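Local coordinates for protein mirolysin (Tannerella forsythia, PDB 6R7V) that probably hydrolyses peptide bonds as a zinc-dependent metallopeptidase of the pappalysin family, here held in its latent zymogen form, at residues 71-74 and 75-79; 25-28 and 29-33; 135-138 and 139-142; 86-90 and 91-95. The protein carries 1 engineered substitution. All blocks are in the same frame, centred on the assembly; numbering follows the deposited sequence.

Interaction 1 (71-74 and 75-79)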
loop_
_atom_site.group_PDB
_atom_site.type_symbol
_atom_site.label_atom_id
_atom_site.label_comp_id
_atom_site.label_asym_id
_atom_site.label_seq_id
_atom_site.Cartn_x
_atom_site.Cartn_y
_atom_site.Cartn_z
ATOM N N ILE A 71 9.068 -6.804 -5.631
ATOM C CA ILE A 71 9.886 -5.631 -5.353
ATOM C C ILE A 71 10.112 -4.862 -6.654
ATOM O O ILE A 71 10.060 -3.615 -6.662
ATOM C CB ILE A 71 11.205 -6.042 -4.682
ATOM C CG1 ILE A 71 10.910 -6.837 -3.400
ATOM C CG2 ILE A 71 12.045 -4.782 -4.344
ATOM C CD1 ILE A 71 9.996 -6.125 -2.327
ATOM N N GLN A 72 10.297 -5.605 -7.761
ATOM C CA GLN A 72 10.438 -4.986 -9.094
ATOM C C GLN A 72 9.197 -4.150 -9.443
ATOM O O GLN A 72 9.322 -2.995 -9.874
ATOM C CB GLN A 72 10.641 -6.067 -10.150
ATOM C CG GLN A 72 10.900 -5.495 -11.538
ATOM C CD GLN A 72 11.036 -6.562 -12.602
ATOM O OE1 GLN A 72 10.553 -7.697 -12.469
ATOM N NE2 GLN A 72 11.690 -6.206 -13.694
ATOM N N VAL A 73 8.004 -4.712 -9.203
ATOM C CA VAL A 73 6.762 -3.992 -9.497
ATOM C C VAL A 73 6.654 -2.724 -8.636
ATOM O O VAL A 73 6.285 -1.660 -9.160
ATOM C CB VAL A 73 5.545 -4.918 -9.266
ATOM C CG1 VAL A 73 4.229 -4.119 -9.276
ATOM C CG2 VAL A 73 5.474 -6.025 -10.326
ATOM N N LEU A 74 6.994 -2.796 -7.336
ATOM C CA LEU A 74 6.920 -1.583 -6.520
ATOM C C LEU A 74 7.853 -0.509 -7.053
ATOM O O LEU A 74 7.466 0.643 -7.151
ATOM C CB LEU A 74 7.241 -1.855 -5.053
ATOM C CG LEU A 74 6.282 -2.818 -4.313
ATOM C CD1 LEU A 74 6.782 -3.078 -2.900
ATOM C CD2 LEU A 74 4.867 -2.200 -4.181
ATOM N N ASN A 75 9.051 -0.902 -7.462
ATOM C CA ASN A 75 10.007 0.065 -8.008
ATOM C C ASN A 75 9.547 0.626 -9.342
ATOM O O ASN A 75 9.829 1.791 -9.612
ATOM C CB ASN A 75 11.380 -0.556 -8.120
ATOM C CG ASN A 75 12.063 -0.573 -6.759
ATOM O OD1 ASN A 75 12.121 0.459 -6.111
ATOM N ND2 ASN A 75 12.569 -1.705 -6.305
ATOM N N GLU A 76 8.797 -0.133 -10.126
ATOM C CA GLU A 76 8.231 0.412 -11.353
ATOM C C GLU A 76 7.115 1.383 -11.053
ATOM O O GLU A 76 7.136 2.541 -11.514
ATOM C CB GLU A 76 7.642 -0.710 -12.229
ATOM C CG GLU A 76 8.702 -1.607 -12.848
ATOM C CD GLU A 76 8.138 -2.735 -13.702
ATOM O OE1 GLU A 76 6.912 -2.774 -13.952
ATOM O OE2 GLU A 76 8.941 -3.602 -14.106
ATOM N N ASP A 77 6.132 0.947 -10.228
ATOM C CA ASP A 77 4.949 1.789 -10.026
ATOM C C ASP A 77 5.238 3.066 -9.268
ATOM O O ASP A 77 4.582 4.083 -9.559
ATOM C CB ASP A 77 3.881 0.964 -9.309
ATOM C CG ASP A 77 3.358 -0.219 -10.140
ATOM O OD1 ASP A 77 3.670 -0.282 -11.359
ATOM O OD2 ASP A 77 2.603 -1.047 -9.587
ATOM N N PHE A 78 6.166 3.033 -8.313
ATOM C CA PHE A 78 6.515 4.219 -7.519
ATOM C C PHE A 78 7.582 5.101 -8.176
ATOM O O PHE A 78 8.023 6.092 -7.575
ATOM C CB PHE A 78 6.958 3.777 -6.116
ATOM C CG PHE A 78 5.806 3.388 -5.225
ATOM C CD1 PHE A 78 5.253 2.107 -5.284
ATOM C CD2 PHE A 78 5.224 4.319 -4.367
ATOM C CE1 PHE A 78 4.124 1.781 -4.520
ATOM C CE2 PHE A 78 4.113 3.964 -3.564
ATOM C CZ PHE A 78 3.590 2.695 -3.637
ATOM N N ARG A 79 7.971 4.782 -9.423
ATOM C CA ARG A 79 8.936 5.638 -10.132
ATOM C C ARG A 79 8.422 5.916 -11.553
ATOM O O ARG A 79 9.201 6.365 -12.413
ATOM C CB ARG A 79 10.309 4.969 -10.160
ATOM C CG ARG A 79 10.946 4.855 -8.768
ATOM C CD ARG A 79 12.371 4.328 -8.855
ATOM N NE ARG A 79 12.469 3.015 -9.486
ATOM C CZ ARG A 79 13.627 2.444 -9.799
ATOM N NH1 ARG A 79 14.770 3.071 -9.563
ATOM N NH2 ARG A 79 13.651 1.256 -10.386
HETATM O O HOH W 1 11.561 -3.189 -13.826
#
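The ring of Phe-78 takes the carbonyl oxygen of Leu-74 at its edge, near the ring plane, with Phe-78 CD1 3.2 Å from Leu-74 O. Outside the two segments the ring meets Phe-103 edge-to-face and Phe-278 at an inclined angle. The guanidinium of Arg-79 has Asn-75 OD1 over one face, offset toward the rim, and Asn-75 O at its edge, where Arg-79 NE donates a 2.9 Å bond from above the carbonyl plane. Leu-74 runs alongside Phe-78, its CD2 4.1 Å from Phe-78 CE1. Amide and carboxylate of Gln-72 and Glu-76 stand 68° apart and are bridged by a water, which accepts from Gln-72 NE2 (3.0 Å) and donates to Glu-76 OE2 (2.7 Å). Val-73 CG1, anti to its own backbone N (chi1 168°), is thereby carried to 3.5 Å from Asp-77 OD2. Four backbone i to i+4 bonds underlie these pairs; Asp-77 N to Val-73 O is nearly straight, at 171°. Glu-76 pairs with Arg-191, and Asn-75 OD1 accepts from Phe-103 N. The salt bridge to Arg-203 and the hydrogen bond to Thr-206 would probably stabilise the negative charge of the buried Asp-77 beside the apolar Val-73.

Interaction 2 (25-28 and 29-33)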
loop_
_atom_site.group_PDB
_atom_site.type_symbol
_atom_site.label_atom_id
_atom_site.label_comp_id
_atom_site.label_asym_id
_atom_site.label_seq_id
_atom_site.Cartn_x
_atom_site.Cartn_y
_atom_site.Cartn_z
ATOM N N ARG A 25 -8.827 10.907 15.782
ATOM C CA ARG A 25 -7.430 10.728 15.372
ATOM C C ARG A 25 -7.240 11.006 13.894
ATOM O O ARG A 25 -6.264 11.653 13.516
ATOM C CB ARG A 25 -6.924 9.317 15.688
ATOM C CG ARG A 25 -6.539 9.116 17.148
ATOM C CD ARG A 25 -5.629 7.905 17.299
ATOM N NE ARG A 25 -6.249 6.845 18.098
ATOM C CZ ARG A 25 -6.740 5.713 17.601
ATOM N NH1 ARG A 25 -6.679 5.469 16.298
ATOM N NH2 ARG A 25 -7.286 4.812 18.404
ATOM N N ILE A 26 -8.166 10.537 13.053
ATOM C CA ILE A 26 -8.045 10.766 11.611
ATOM C C ILE A 26 -8.259 12.246 11.298
ATOM O O ILE A 26 -7.495 12.826 10.523
ATOM C CB ILE A 26 -9.021 9.858 10.826
ATOM C CG1 ILE A 26 -8.644 8.374 10.961
ATOM C CG2 ILE A 26 -9.073 10.270 9.352
ATOM C CD1 ILE A 26 -9.816 7.395 10.630
ATOM N N THR A 27 -9.278 12.866 11.920
ATOM C CA THR A 27 -9.551 14.286 11.709
ATOM C C THR A 27 -8.354 15.127 12.140
ATOM O O THR A 27 -8.008 16.052 11.403
ATOM C CB THR A 27 -10.824 14.685 12.461
ATOM O OG1 THR A 27 -11.884 13.849 12.005
ATOM C CG2 THR A 27 -11.209 16.151 12.266
ATOM N N ASP A 28 -7.714 14.809 13.298
ATOM C CA ASP A 28 -6.540 15.547 13.795
ATOM C C ASP A 28 -5.402 15.420 12.799
ATOM O O ASP A 28 -4.757 16.405 12.447
ATOM C CB ASP A 28 -6.054 15.034 15.169
ATOM C CG ASP A 28 -6.950 15.274 16.367
ATOM O OD1 ASP A 28 -7.740 16.239 16.334
ATOM O OD2 ASP A 28 -6.829 14.516 17.353
ATOM N N TRP A 29 -5.175 14.187 12.313
ATOM C CA TRP A 29 -4.115 13.925 11.340
ATOM C C TRP A 29 -4.275 14.799 10.082
ATOM O O TRP A 29 -3.313 15.449 9.641
ATOM C CB TRP A 29 -4.165 12.428 10.980
ATOM C CG TRP A 29 -3.043 11.991 10.077
ATOM C CD1 TRP A 29 -3.046 11.958 8.711
ATOM C CD2 TRP A 29 -1.754 11.527 10.487
ATOM N NE1 TRP A 29 -1.821 11.543 8.244
ATOM C CE2 TRP A 29 -1.017 11.240 9.315
ATOM C CE3 TRP A 29 -1.145 11.319 11.740
ATOM C CZ2 TRP A 29 0.294 10.753 9.355
ATOM C CZ3 TRP A 29 0.153 10.826 11.780
ATOM C CH2 TRP A 29 0.873 10.588 10.600
ATOM N N GLU A 30 -5.499 14.870 9.547
ATOM C CA GLU A 30 -5.765 15.662 8.335
ATOM C C GLU A 30 -5.667 17.169 8.570
ATOM O O GLU A 30 -5.245 17.890 7.667
ATOM C CB GLU A 30 -7.152 15.336 7.757
ATOM C CG GLU A 30 -7.205 13.976 7.085
ATOM C CD GLU A 30 -6.200 13.794 5.963
ATOM O OE1 GLU A 30 -6.055 14.716 5.126
ATOM O OE2 GLU A 30 -5.555 12.721 5.927
ATOM N N ASN A 31 -6.031 17.644 9.773
ATOM C CA ASN A 31 -5.962 19.072 10.131
ATOM C C ASN A 31 -4.507 19.520 10.257
ATOM O O ASN A 31 -4.195 20.684 9.985
ATOM C CB ASN A 31 -6.711 19.345 11.442
ATOM C CG ASN A 31 -8.222 19.380 11.343
ATOM O OD1 ASN A 31 -8.812 19.605 10.277
ATOM N ND2 ASN A 31 -8.893 19.186 12.480
ATOM N N GLN A 32 -3.618 18.585 10.646
ATOM C CA GLN A 32 -2.191 18.805 10.903
ATOM C C GLN A 32 -1.268 18.427 9.737
ATOM O O GLN A 32 -0.088 18.780 9.783
ATOM C CB GLN A 32 -1.772 17.986 12.139
ATOM C CG GLN A 32 -2.172 18.645 13.465
ATOM C CD GLN A 32 -2.756 17.695 14.488
ATOM O OE1 GLN A 32 -3.899 17.860 14.937
ATOM N NE2 GLN A 32 -1.991 16.685 14.891
ATOM N N ILE A 33 -1.776 17.713 8.707
ATOM C CA ILE A 33 -0.963 17.224 7.584
ATOM C C ILE A 33 -0.297 18.376 6.785
ATOM O O ILE A 33 0.837 18.198 6.336
ATOM C CB ILE A 33 -1.758 16.247 6.659
ATOM C CG1 ILE A 33 -0.822 15.278 5.897
ATOM C CG2 ILE A 33 -2.737 16.950 5.711
ATOM C CD1 ILE A 33 -0.136 14.206 6.769
#
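Trp-29 CB lies against the carbonyls of the preceding turn, 3.4 Å from Arg-25 O, while Trp-29 N bonds to that same Arg-25 O. With CG anti to the backbone N (chi1 -175°), the indole swings away from the 25-28 turn, and its NE1 bonds to Asp-214. This is the more closely packed side of helix 20-32: Ile-26 is buried against Phe-171 and Arg-216, and Glu-30, lying one turn on, brings CG to 3.6 Å from Ile-26 O. The Glu-30 chain bends at chi2 (-57°) and carries its carboxylate toward Arg-285, with which OE1 forms a salt bridge; OE2 bonds to a glycerol probably left from crystallisation.

The solvent side is looser. Thr-27 and Asn-31 run side by side, and the methyl Thr-27 CG2 lies 3.8 Å from Asn-31 ND2. Thr-27 OG1 turns back to the carbonyl of Tyr-23, and Asp-28 OD1 pairs with Gln-24. Farther along, Gln-32 OE1 is placed 3.0 Å from Asp-28 O, a doubtful approach of two acceptors, since the O and N of an amide are hard to tell apart. The backbone bond from Gln-32 N to Asp-28 O is the most bent of the four i to i+4 bonds, at 137°. Chemically the inner side stands out: its indole N-H and carboxylate find partners in Asp-214 and Arg-285, polar links that join this face of the helix to distant parts of the chain.

Interaction 3 (135-138 and 139-142)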
loop_
_atom_site.group_PDB
_atom_site.type_symbol
_atom_site.label_atom_id
_atom_site.label_comp_id
_atom_site.label_asym_id
_atom_site.label_seq_id
_atom_site.Cartn_x
_atom_site.Cartn_y
_atom_site.Cartn_z
ATOM N N VAL A 135 -1.065 -12.661 11.837
ATOM C CA VAL A 135 0.116 -12.978 11.008
ATOM C C VAL A 135 1.351 -12.187 11.502
ATOM O O VAL A 135 2.489 -12.533 11.171
ATOM C CB VAL A 135 -0.177 -12.706 9.493
ATOM C CG1 VAL A 135 -0.152 -11.205 9.173
ATOM C CG2 VAL A 135 0.820 -13.438 8.592
ATOM N N LYS A 136 1.113 -11.122 12.286
ATOM C CA LYS A 136 2.178 -10.220 12.705
ATOM C C LYS A 136 2.753 -10.582 14.055
ATOM O O LYS A 136 3.604 -9.847 14.571
ATOM C CB LYS A 136 1.630 -8.774 12.746
ATOM C CG LYS A 136 1.056 -8.341 11.414
ATOM C CD LYS A 136 0.561 -6.907 11.482
ATOM C CE LYS A 136 0.008 -6.477 10.131
ATOM N NZ LYS A 136 -0.791 -5.218 10.221
ATOM N N PHE A 137 2.360 -11.736 14.599
ATOM C CA PHE A 137 2.830 -12.152 15.908
ATOM C C PHE A 137 3.273 -13.596 15.916
ATOM O O PHE A 137 2.469 -14.511 15.677
ATOM C CB PHE A 137 1.742 -11.956 16.956
ATOM C CG PHE A 137 1.427 -10.493 17.139
ATOM C CD1 PHE A 137 0.231 -9.960 16.675
ATOM C CD2 PHE A 137 2.340 -9.643 17.765
ATOM C CE1 PHE A 137 -0.053 -8.598 16.844
ATOM C CE2 PHE A 137 2.064 -8.279 17.913
ATOM C CZ PHE A 137 0.858 -7.777 17.479
ATOM N N SER A 138 4.543 -13.813 16.232
ATOM C CA SER A 138 5.097 -15.160 16.342
ATOM C C SER A 138 4.291 -16.045 17.305
ATOM O O SER A 138 4.057 -17.224 17.012
ATOM C CB SER A 138 6.539 -15.089 16.816
ATOM O OG SER A 138 7.347 -14.404 15.876
ATOM N N ASN A 139 3.817 -15.472 18.427
ATOM C CA ASN A 139 3.072 -16.235 19.420
ATOM C C ASN A 139 1.678 -16.648 18.956
ATOM O O ASN A 139 1.103 -17.572 19.546
ATOM C CB ASN A 139 2.955 -15.439 20.733
ATOM C CG ASN A 139 4.261 -15.202 21.436
ATOM O OD1 ASN A 139 5.272 -15.878 21.211
ATOM N ND2 ASN A 139 4.254 -14.226 22.321
ATOM N N LEU A 140 1.155 -16.002 17.892
ATOM C CA LEU A 140 -0.189 -16.267 17.366
ATOM C C LEU A 140 -0.141 -17.036 16.046
ATOM O O LEU A 140 -1.156 -17.135 15.351
ATOM C CB LEU A 140 -0.964 -14.957 17.206
ATOM C CG LEU A 140 -1.206 -14.147 18.483
ATOM C CD1 LEU A 140 -1.916 -12.875 18.163
ATOM C CD2 LEU A 140 -2.008 -14.934 19.510
ATOM N N GLY A 141 1.014 -17.599 15.732
ATOM C CA GLY A 141 1.189 -18.386 14.513
ATOM C C GLY A 141 1.771 -17.640 13.321
ATOM O O GLY A 141 1.899 -18.210 12.239
ATOM N N GLY A 142 2.136 -16.376 13.510
ATOM C CA GLY A 142 2.713 -15.581 12.440
ATOM C C GLY A 142 4.185 -15.302 12.668
ATOM O O GLY A 142 4.949 -16.185 13.092
HETATM O O HOH W 2 4.698 -18.434 14.632
#
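A Schellman motif with Gly-141 at the positive-phi position closes the contact between 135-138 and 139-142, in the loop joining strands 118-122 and 152-157. Phe-137 O is its hub, accepting from Leu-140 N at 3.0 Å and from Gly-142 N at 2.9 Å. The two donors come from opposite faces of the carbonyl plane, tilted 58° and 42° out of it, so the oxygen is gripped from both sides. A weak bond runs from Gly-141 N to Ser-138 O at 3.3 Å. Gly-141 has positive phi (96°), which reverses the chain and lets Gly-142 N reach back to Phe-137.

Among the side chains, Leu-140 lies alongside Phe-137 and points the same way; Leu-140 CD1 approaches Phe-137 CD1 obliquely at 3.9 Å and also touches Phe-137 CB. At the far end Gly-142 CA packs 3.3 Å from Val-135 O in a CA-H...O contact; a side chain there would run into Val-135 O. One water donates to both Ser-138 O and Gly-142 O, linking the carbonyls. Outside the turn, Ser-138 N bonds to Asn-144, while Val-135 packs on Trp-155 and Val-183 of the sheet. The 6→1 bond to Phe-137 O, the weak 5→2 bond to Ser-138 O and the positive phi of Gly-141 are those of a Schellman motif closing a short helical turn.

Interaction 4 (86-90 and 91-95)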
loop_
_atom_site.group_PDB
_atom_site.type_symbol
_atom_site.label_atom_id
_atom_site.label_comp_id
_atom_site.label_asym_id
_atom_site.label_seq_id
_atom_site.Cartn_x
_atom_site.Cartn_y
_atom_site.Cartn_z
ATOM N N ALA A 86 2.139 3.816 -20.564
ATOM C CA ALA A 86 1.746 4.193 -21.915
ATOM C C ALA A 86 0.227 4.053 -22.093
ATOM O O ALA A 86 -0.343 4.782 -22.904
ATOM C CB ALA A 86 2.484 3.330 -22.929
ATOM N N ASN A 87 -0.436 3.171 -21.281
ATOM C CA ASN A 87 -1.887 2.928 -21.293
ATOM C C ASN A 87 -2.682 4.025 -20.564
ATOM O O ASN A 87 -3.910 4.052 -20.698
ATOM C CB ASN A 87 -2.264 1.586 -20.639
ATOM C CG ASN A 87 -1.761 0.328 -21.285
ATOM O OD1 ASN A 87 -1.158 0.339 -22.363
ATOM N ND2 ASN A 87 -2.019 -0.798 -20.619
ATOM N N THR A 88 -2.019 4.886 -19.764
ATOM C CA THR A 88 -2.766 5.939 -19.049
ATOM C C THR A 88 -3.455 6.830 -20.088
ATOM O O THR A 88 -2.757 7.289 -20.994
ATOM C CB THR A 88 -1.860 6.775 -18.159
ATOM O OG1 THR A 88 -1.119 5.910 -17.300
ATOM C CG2 THR A 88 -2.643 7.769 -17.292
ATOM N N PRO A 89 -4.797 7.050 -20.053
ATOM C CA PRO A 89 -5.408 7.956 -21.063
ATOM C C PRO A 89 -4.683 9.298 -21.104
ATOM O O PRO A 89 -4.300 9.809 -20.043
ATOM C CB PRO A 89 -6.850 8.117 -20.572
ATOM C CG PRO A 89 -7.100 6.855 -19.767
ATOM C CD PRO A 89 -5.796 6.587 -19.068
ATOM N N SER A 90 -4.450 9.835 -22.297
ATOM C CA SER A 90 -3.719 11.100 -22.465
ATOM C C SER A 90 -4.310 12.198 -21.610
ATOM O O SER A 90 -3.539 13.005 -21.105
ATOM C CB SER A 90 -3.684 11.530 -23.926
ATOM O OG SER A 90 -5.004 11.653 -24.418
ATOM N N ALA A 91 -5.652 12.212 -21.392
ATOM C CA ALA A 91 -6.274 13.238 -20.554
ATOM C C ALA A 91 -5.827 13.175 -19.085
ATOM O O ALA A 91 -5.900 14.193 -18.392
ATOM C CB ALA A 91 -7.788 13.159 -20.636
ATOM N N PHE A 92 -5.340 12.013 -18.621
ATOM C CA PHE A 92 -4.873 11.848 -17.241
ATOM C C PHE A 92 -3.349 11.703 -17.143
ATOM O O PHE A 92 -2.798 11.836 -16.041
ATOM C CB PHE A 92 -5.513 10.623 -16.596
ATOM C CG PHE A 92 -7.006 10.618 -16.332
ATOM C CD1 PHE A 92 -7.631 11.701 -15.722
ATOM C CD2 PHE A 92 -7.771 9.492 -16.623
ATOM C CE1 PHE A 92 -9.000 11.660 -15.424
ATOM C CE2 PHE A 92 -9.134 9.463 -16.348
ATOM C CZ PHE A 92 -9.734 10.533 -15.714
ATOM N N ALA A 93 -2.659 11.389 -18.273
ATOM C CA ALA A 93 -1.205 11.160 -18.229
ATOM C C ALA A 93 -0.459 12.384 -17.710
ATOM O O ALA A 93 0.534 12.225 -17.000
ATOM C CB ALA A 93 -0.688 10.769 -19.605
ATOM N N ASN A 94 -0.970 13.592 -17.983
ATOM C CA ASN A 94 -0.374 14.847 -17.532
ATOM C C ASN A 94 -0.530 15.051 -16.002
ATOM O O ASN A 94 0.217 15.827 -15.404
ATOM C CB ASN A 94 -0.981 16.026 -18.315
ATOM C CG ASN A 94 -2.426 15.814 -18.723
ATOM O OD1 ASN A 94 -3.322 15.676 -17.883
ATOM N ND2 ASN A 94 -2.681 15.774 -20.025
ATOM N N LEU A 95 -1.428 14.272 -15.353
ATOM C CA LEU A 95 -1.611 14.318 -13.895
ATOM C C LEU A 95 -0.828 13.226 -13.205
ATOM O O LEU A 95 -0.790 13.210 -11.965
ATOM C CB LEU A 95 -3.105 14.158 -13.493
ATOM C CG LEU A 95 -4.092 15.131 -14.108
ATOM C CD1 LEU A 95 -5.529 14.734 -13.722
ATOM C CD2 LEU A 95 -3.814 16.537 -13.623
HETATM O O HOH W 3 -7.390 10.852 -23.265
#
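Hydrogen bonds across the junction of 86-90 and 91-95 centre on Pro-89 O, which accepts from Phe-92 N at 2.8 Å and from Ala-93 N at 2.9 Å. The two donors differ in approach: Ala-93 N lies in the carbonyl plane, whereas Phe-92 N stands above it, 48° out. Ala-93 N also makes a weak bond to Ser-90 O.

Water adds a second polar link. Ser-90 OG sits between its backbone N and carbonyl carbon (chi1 58°), and from there it meets a water at 2.8 Å. The same water accepts from Ala-91 N at 2.9 Å, thereby bridging the hydroxyl to an amide of the first turn.

Apolar contacts are few. The pyrrolidine of Pro-89 crosses the ring of Phe-92 obliquely, CG to CD2 4.2 Å, and the methyl Thr-88 CG2 touches Ala-93 CA at 3.8 Å. The other branch, Thr-88 OG1, is bonded to Asn-276, Arg-80 and Gln-85, which holds the threonine as the chain enters the turn. Beyond the pair, Pro-89 packs on Phe-248 and Phe-92 on Met-262. Together the bonds mark the first turn of the short, weakly bonded helix 90-93, where i+3 and i+4 donors share the carbonyl of Pro-89.

How the interactions relate
All four contacts are local and lie in series along the chain, in the order interaction 2, interaction 1, interaction 4, interaction 3. Interaction 1 is nearest the middle of the chain, its centre about 12 Å from the chain's centre; the others lie at about 20 to 22 Å. Its Val-73, Leu-74 and Phe-78 touch helix 203-212, which carries His-207 and His-211; these bind the zinc ion with Cys-6 and His-217, about 12 Å from the Phe-78 side chain. The centres of interactions 1 and 4 are about 18 Å apart, and those of 3 and 4 about 42 Å, on opposite sides of the chain's centre. Side chains of interactions 2 and 4 each come within about 11 Å of a calcium ion.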